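Local coordinates for intestinal fatty acid binding protein (Rattus norvegicus, PDB 1ICM) that binds long-chain fatty acids such as myristate in the interior of a beta barrel, probably to carry them through the cytosol of intestinal cells, at residues A[114-119]-A[123-128]; A[49-54]-A[58-63]. All blocks are in the same frame, centred on the assembly; numbering follows the deposited sequence.

Contact 1 of 2, residues A[114-119]-A[123-128]; sequences IQTYTY and EAKRIF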
loop_
_atom_site.group_PDB
_atom_site.type_symbol
_atom_site.label_atom_id
_atom_site.label_comp_id
_atom_site.label_asym_id
_atom_site.label_seq_id
_atom_site.Cartn_x
_atom_site.Cartn_y
_atom_site.Cartn_z
ATOM N N ILE A 114 1.293 -10.233 0.485
ATOM C CA ILE A 114 0.813 -9.730 1.757
ATOM C C ILE A 114 1.343 -8.337 1.945
ATOM O O ILE A 114 2.553 -8.170 1.797
ATOM C CB ILE A 114 1.288 -10.564 2.925
ATOM C CG1 ILE A 114 0.843 -12.018 2.693
ATOM C CG2 ILE A 114 0.778 -9.905 4.230
ATOM C CD1 ILE A 114 1.325 -12.963 3.783
ATOM N N GLN A 115 0.439 -7.374 2.187
ATOM C CA GLN A 115 0.869 -5.998 2.389
ATOM C C GLN A 115 0.572 -5.659 3.835
ATOM O O GLN A 115 -0.597 -5.678 4.235
ATOM C CB GLN A 115 0.140 -4.935 1.533
ATOM C CG GLN A 115 0.564 -4.902 0.067
ATOM C CD GLN A 115 0.160 -3.650 -0.713
ATOM O OE1 GLN A 115 0.927 -3.521 -1.777
ATOM N NE2 GLN A 115 -0.773 -2.848 -0.427
ATOM N N THR A 116 1.590 -5.359 4.627
ATOM C CA THR A 116 1.325 -5.034 6.028
ATOM C C THR A 116 1.649 -3.556 6.237
ATOM O O THR A 116 2.617 -3.017 5.666
ATOM C CB THR A 116 2.314 -5.827 6.913
ATOM O OG1 THR A 116 2.065 -7.189 6.696
ATOM C CG2 THR A 116 2.030 -5.670 8.400
ATOM N N TYR A 117 0.860 -2.918 7.099
ATOM C CA TYR A 117 1.133 -1.527 7.444
ATOM C C TYR A 117 1.173 -1.365 8.981
ATOM O O TYR A 117 0.467 -2.047 9.740
ATOM C CB TYR A 117 -0.002 -0.550 7.007
ATOM C CG TYR A 117 -0.628 -0.715 5.628
ATOM C CD1 TYR A 117 0.162 -0.616 4.478
ATOM C CD2 TYR A 117 -2.000 -0.924 5.473
ATOM C CE1 TYR A 117 -0.392 -0.748 3.202
ATOM C CE2 TYR A 117 -2.573 -1.037 4.201
ATOM C CZ TYR A 117 -1.764 -0.967 3.062
ATOM O OH TYR A 117 -2.303 -1.099 1.798
ATOM N N THR A 118 1.922 -0.368 9.428
ATOM C CA THR A 118 1.904 -0.022 10.846
ATOM C C THR A 118 1.858 1.510 10.942
ATOM O O THR A 118 2.522 2.243 10.203
ATOM C CB THR A 118 3.110 -0.510 11.700
ATOM O OG1 THR A 118 4.297 -0.003 11.113
ATOM C CG2 THR A 118 3.182 -2.034 11.773
ATOM N N TYR A 119 1.075 1.966 11.910
ATOM C CA TYR A 119 0.941 3.391 12.140
ATOM C C TYR A 119 0.484 3.632 13.589
ATOM O O TYR A 119 -0.515 3.037 14.036
ATOM C CB TYR A 119 -0.109 3.998 11.185
ATOM C CG TYR A 119 -0.362 5.475 11.413
ATOM C CD1 TYR A 119 0.534 6.446 10.956
ATOM C CD2 TYR A 119 -1.553 5.892 11.995
ATOM C CE1 TYR A 119 0.362 7.825 11.090
ATOM C CE2 TYR A 119 -1.761 7.269 12.118
ATOM C CZ TYR A 119 -0.822 8.219 11.707
ATOM O OH TYR A 119 -1.074 9.566 11.843
ATOM N N GLU A 123 -1.436 -2.125 13.657
ATOM C CA GLU A 123 -1.004 -2.893 12.480
ATOM C C GLU A 123 -2.238 -3.298 11.671
ATOM O O GLU A 123 -3.303 -3.571 12.237
ATOM C CB GLU A 123 -0.374 -4.211 13.016
ATOM C CG GLU A 123 0.190 -5.181 11.951
ATOM C CD GLU A 123 0.400 -6.593 12.479
ATOM O OE1 GLU A 123 0.162 -6.989 13.605
ATOM O OE2 GLU A 123 0.893 -7.399 11.589
ATOM N N ALA A 124 -2.087 -3.386 10.351
ATOM C CA ALA A 124 -3.195 -3.846 9.513
ATOM C C ALA A 124 -2.573 -4.625 8.359
ATOM O O ALA A 124 -1.426 -4.375 7.986
ATOM C CB ALA A 124 -3.945 -2.699 8.854
ATOM N N LYS A 125 -3.316 -5.545 7.746
ATOM C CA LYS A 125 -2.818 -6.239 6.564
ATOM C C LYS A 125 -3.937 -6.292 5.510
ATOM O O LYS A 125 -5.163 -6.347 5.822
ATOM C CB LYS A 125 -2.550 -7.707 6.821
ATOM C CG LYS A 125 -1.712 -7.984 8.042
ATOM C CD LYS A 125 -0.882 -9.220 7.754
ATOM C CE LYS A 125 -0.653 -10.077 8.984
ATOM N NZ LYS A 125 -0.039 -9.367 10.114
ATOM N N ARG A 126 -3.475 -6.307 4.261
ATOM C CA ARG A 126 -4.311 -6.496 3.078
ATOM C C ARG A 126 -3.669 -7.662 2.328
ATOM O O ARG A 126 -2.495 -7.568 1.996
ATOM C CB ARG A 126 -4.418 -5.276 2.184
ATOM C CG ARG A 126 -5.036 -4.134 3.000
ATOM C CD ARG A 126 -5.822 -3.141 2.144
ATOM N NE ARG A 126 -7.151 -3.670 1.835
ATOM C CZ ARG A 126 -7.893 -3.029 0.950
ATOM N NH1 ARG A 126 -7.375 -1.912 0.397
ATOM N NH2 ARG A 126 -9.110 -3.473 0.675
ATOM N N ILE A 127 -4.404 -8.742 2.102
ATOM C CA ILE A 127 -3.835 -9.889 1.373
ATOM C C ILE A 127 -4.441 -10.032 -0.032
ATOM O O ILE A 127 -5.670 -10.036 -0.181
ATOM C CB ILE A 127 -4.051 -11.097 2.277
ATOM C CG1 ILE A 127 -3.307 -10.860 3.604
ATOM C CG2 ILE A 127 -3.626 -12.386 1.555
ATOM C CD1 ILE A 127 -3.746 -11.761 4.753
ATOM N N PHE A 128 -3.628 -10.164 -1.089
ATOM C CA PHE A 128 -4.102 -10.256 -2.462
ATOM C C PHE A 128 -3.865 -11.618 -3.087
ATOM O O PHE A 128 -2.899 -12.283 -2.682
ATOM C CB PHE A 128 -3.243 -9.304 -3.317
ATOM C CG PHE A 128 -3.301 -7.859 -2.842
ATOM C CD1 PHE A 128 -2.703 -7.436 -1.645
ATOM C CD2 PHE A 128 -3.977 -6.895 -3.593
ATOM C CE1 PHE A 128 -2.778 -6.100 -1.217
ATOM C CE2 PHE A 128 -4.077 -5.559 -3.184
ATOM C CZ PHE A 128 -3.471 -5.161 -1.985
HETATM O O HOH W 1 -4.903 -0.102 1.044
#

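Contact 2 of 2, residues A[49-54]-A[58-63]; sequences VKESSN and IDVVFE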
loop_
_atom_site.group_PDB
_atom_site.type_symbol
_atom_site.label_atom_id
_atom_site.label_comp_id
_atom_site.label_asym_id
_atom_site.label_seq_id
_atom_site.Cartn_x
_atom_site.Cartn_y
_atom_site.Cartn_z
ATOM N N VAL A 49 3.426 0.619 -10.619
ATOM C CA VAL A 49 2.277 0.012 -9.963
ATOM C C VAL A 49 1.030 0.741 -10.441
ATOM O O VAL A 49 0.852 1.945 -10.264
ATOM C CB VAL A 49 2.272 0.046 -8.441
ATOM C CG1 VAL A 49 1.086 -0.728 -7.873
ATOM C CG2 VAL A 49 3.568 -0.498 -7.834
ATOM N N LYS A 50 0.173 -0.010 -11.091
ATOM C CA LYS A 50 -1.057 0.574 -11.576
ATOM C C LYS A 50 -2.057 0.188 -10.524
ATOM O O LYS A 50 -2.325 -0.994 -10.292
ATOM C CB LYS A 50 -1.464 -0.049 -12.892
ATOM C CG LYS A 50 -0.770 0.707 -14.003
ATOM C CD LYS A 50 -0.733 -0.087 -15.278
ATOM C CE LYS A 50 -0.069 0.760 -16.338
ATOM N NZ LYS A 50 -0.711 2.081 -16.396
ATOM N N GLU A 51 -2.579 1.224 -9.880
ATOM C CA GLU A 51 -3.521 1.012 -8.825
ATOM C C GLU A 51 -4.904 1.302 -9.372
ATOM O O GLU A 51 -5.113 2.374 -9.977
ATOM C CB GLU A 51 -3.105 1.996 -7.698
ATOM C CG GLU A 51 -4.080 2.033 -6.503
ATOM C CD GLU A 51 -3.654 3.069 -5.496
ATOM O OE1 GLU A 51 -2.483 3.284 -5.204
ATOM O OE2 GLU A 51 -4.666 3.722 -4.977
ATOM N N SER A 52 -5.814 0.357 -9.153
ATOM C CA SER A 52 -7.174 0.552 -9.649
ATOM C C SER A 52 -8.141 0.162 -8.551
ATOM O O SER A 52 -8.053 -0.929 -7.959
ATOM C CB SER A 52 -7.352 -0.303 -10.902
ATOM O OG SER A 52 -8.669 -0.259 -11.380
ATOM N N SER A 53 -9.072 1.082 -8.242
ATOM C CA SER A 53 -10.027 0.757 -7.182
ATOM C C SER A 53 -11.340 1.492 -7.424
ATOM O O SER A 53 -11.413 2.264 -8.384
ATOM C CB SER A 53 -9.513 1.157 -5.797
ATOM O OG SER A 53 -9.466 2.577 -5.709
ATOM N N ASN A 54 -12.296 1.293 -6.504
ATOM C CA ASN A 54 -13.570 2.001 -6.646
ATOM C C ASN A 54 -13.364 3.501 -6.560
ATOM O O ASN A 54 -14.162 4.266 -7.100
ATOM C CB ASN A 54 -14.662 1.595 -5.656
ATOM C CG ASN A 54 -15.187 0.192 -5.786
ATOM O OD1 ASN A 54 -15.170 -0.383 -6.876
ATOM N ND2 ASN A 54 -15.631 -0.379 -4.667
ATOM N N ILE A 58 -4.810 5.140 -10.869
ATOM C CA ILE A 58 -3.618 5.924 -11.107
ATOM C C ILE A 58 -2.386 5.042 -11.168
ATOM O O ILE A 58 -2.398 3.913 -10.674
ATOM C CB ILE A 58 -3.392 6.831 -9.903
ATOM C CG1 ILE A 58 -3.253 6.004 -8.628
ATOM C CG2 ILE A 58 -4.616 7.716 -9.733
ATOM C CD1 ILE A 58 -2.640 6.761 -7.445
ATOM N N ASP A 59 -1.359 5.636 -11.772
ATOM C CA ASP A 59 -0.079 4.966 -11.868
ATOM C C ASP A 59 0.845 5.506 -10.766
ATOM O O ASP A 59 0.851 6.715 -10.439
ATOM C CB ASP A 59 0.587 5.295 -13.209
ATOM C CG ASP A 59 -0.004 4.569 -14.391
ATOM O OD1 ASP A 59 -1.132 3.950 -14.132
ATOM O OD2 ASP A 59 0.545 4.572 -15.475
ATOM N N VAL A 60 1.617 4.604 -10.181
ATOM C CA VAL A 60 2.589 4.974 -9.155
ATOM C C VAL A 60 3.919 4.467 -9.707
ATOM O O VAL A 60 4.078 3.273 -9.970
ATOM C CB VAL A 60 2.320 4.319 -7.819
ATOM C CG1 VAL A 60 3.201 4.962 -6.755
ATOM C CG2 VAL A 60 0.857 4.440 -7.398
ATOM N N VAL A 61 4.877 5.349 -9.908
ATOM C CA VAL A 61 6.187 4.954 -10.380
ATOM C C VAL A 61 7.267 5.276 -9.342
ATOM O O VAL A 61 7.331 6.395 -8.818
ATOM C CB VAL A 61 6.483 5.751 -11.648
ATOM C CG1 VAL A 61 7.897 5.474 -12.167
ATOM C CG2 VAL A 61 5.406 5.422 -12.683
ATOM N N PHE A 62 8.126 4.341 -9.022
ATOM C CA PHE A 62 9.207 4.598 -8.104
ATOM C C PHE A 62 10.514 3.859 -8.430
ATOM O O PHE A 62 10.506 2.802 -9.046
ATOM C CB PHE A 62 8.804 4.297 -6.658
ATOM C CG PHE A 62 8.356 2.916 -6.363
ATOM C CD1 PHE A 62 9.308 1.962 -6.000
ATOM C CD2 PHE A 62 7.016 2.549 -6.404
ATOM C CE1 PHE A 62 8.903 0.676 -5.664
ATOM C CE2 PHE A 62 6.593 1.269 -6.067
ATOM C CZ PHE A 62 7.551 0.327 -5.702
ATOM N N GLU A 63 11.655 4.431 -8.030
ATOM C CA GLU A 63 12.949 3.821 -8.209
ATOM C C GLU A 63 13.373 3.365 -6.811
ATOM O O GLU A 63 13.239 4.141 -5.846
ATOM C CB GLU A 63 13.959 4.845 -8.763
ATOM C CG GLU A 63 15.311 4.142 -8.934
ATOM C CD GLU A 63 16.368 4.985 -9.606
ATOM O OE1 GLU A 63 15.942 6.062 -10.223
ATOM O OE2 GLU A 63 17.540 4.654 -9.567
#

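Contact 1 of 2, residues A[114-119]-A[123-128]
Gln-115 and Arg-126 face each other as a hydrogen-bonded pair of two antiparallel strands, and Tyr-117 and Ala-124 form the next such pair. Four N-H...O bonds, two to a pair, join the backbones. Gln-115 N lies 2.9 Å from Arg-126 O, and the other three bonds are as short. The bond from Tyr-117 N to Ala-124 O is nearly straight at 170°. Three CA-H...O contacts accompany them; in one, Glu-123 CA is 3.2 Å from Tyr-117 O.

Side-chain packing follows on both faces. On the Gln-115 face, the Gln-115 chain crosses Phe-128 obliquely, with CG 3.8 Å from CE1. Its amide is turned 67° from that ring. Tyr-117 CE2 meets Arg-126 CG. On the other face, Ile-114 CG2 and the Thr-116 hydroxyl oxygen pack against the aliphatic Lys-125 CD, the two side chains running alongside the lysine.

The Lys-125 chain bends at its last three torsions (chi4 -56°), which brings NZ back to Glu-123 OE2 at 2.6 Å, a salt bridge within one strand. On the interior side a water links Tyr-117 OH to Arg-126 NH1, lying in the guanidinium plane at its edge. Gln-115 NE2 makes a weak bond to Tyr-117 OH, and its OE1 takes a bond from Arg-106 NE. Arg-126 is also held by Asn-11 and Asp-34. Cutting Gln-115 back to an alanine is likely to leave Arg-106 NE without this acceptor, take the weak NE2 partner from Tyr-117 OH and open a gap beside Phe-128.

Tyr-117 touches the bound myristate. This is the last beta hairpin, strands 112-119 and 122-130, of the fatty-acid binding protein barrel, with polar groups and water lining its interior.

Contact 2 of 2, residues A[49-54]-A[58-63]
Lys-50 and Asp-59 lie side by side and point the same way from a non-hydrogen-bonded pair. The Lys-50 chain runs extended to CE, then bends at its last torsion (chi4 -51°). This turns NZ onto the carboxylate, 2.9 Å from Asp-59 OD2 and 3.0 Å from OD1. The ammonium thus straddles both oxygens in a salt bridge whose two hydrogen bonds are weak. Lys-50 CG also rests 3.3 Å from Asp-59 OD1.

The opposite face is mostly apolar. Val-49 and Val-60 are neighbours there, their CB atoms 4.3 Å apart. Val-49 CG2 approaches the Phe-62 ring obliquely, 3.9 Å from CE2. Glu-51 and Ile-58 run alongside each other, with Glu-51 CB 4.1 Å from Ile-58 CG1. The Glu-51 chain is extended; OE1 bonds to Tyr-70 OH on strand 68-71, and OE2 makes a salt bridge with Arg-56 in the turn of the hairpin.

Four backbone bonds fix this register, two each in the pairs Val-49 with Val-60 and Glu-51 with Ile-58. The one from Val-49 N to Val-60 O is nearly straight at 173°. The chains run antiparallel, their axes 152° apart.

Phe-62 also stacks with Trp-82 and meets Phe-47 and Phe-68. Val-49, Val-60 and Phe-62 all touch the bound myristate. The arrangement is a beta hairpin of the fatty-acid binding protein barrel, with the Lys-50 and Asp-59 salt bridge on its outer face and its inner face forming part of the ligand pocket.

Overall arrangement
Both contacts are beta hairpins of one antiparallel sheet that closes into the barrel, but they share no strand. Their centres are about 17 Å apart, on opposite sides of the chain's centre. Both are partly buried; contact 1 has the larger share of buried residues and buries more surface between its strands. Its strand 122-130 pairs with strand 4-12, whereas strand 57-63 of contact 2 is outermost in the sheet. Each places a lysine-carboxylate salt bridge on its outer face, within one strand in contact 1 and across the strands in contact 2. Inside, contact 1 offers polar groups and a water; contact 2 is mostly apolar, with valines, an isoleucine, a phenylalanine and one glutamate. Both touch the myristate.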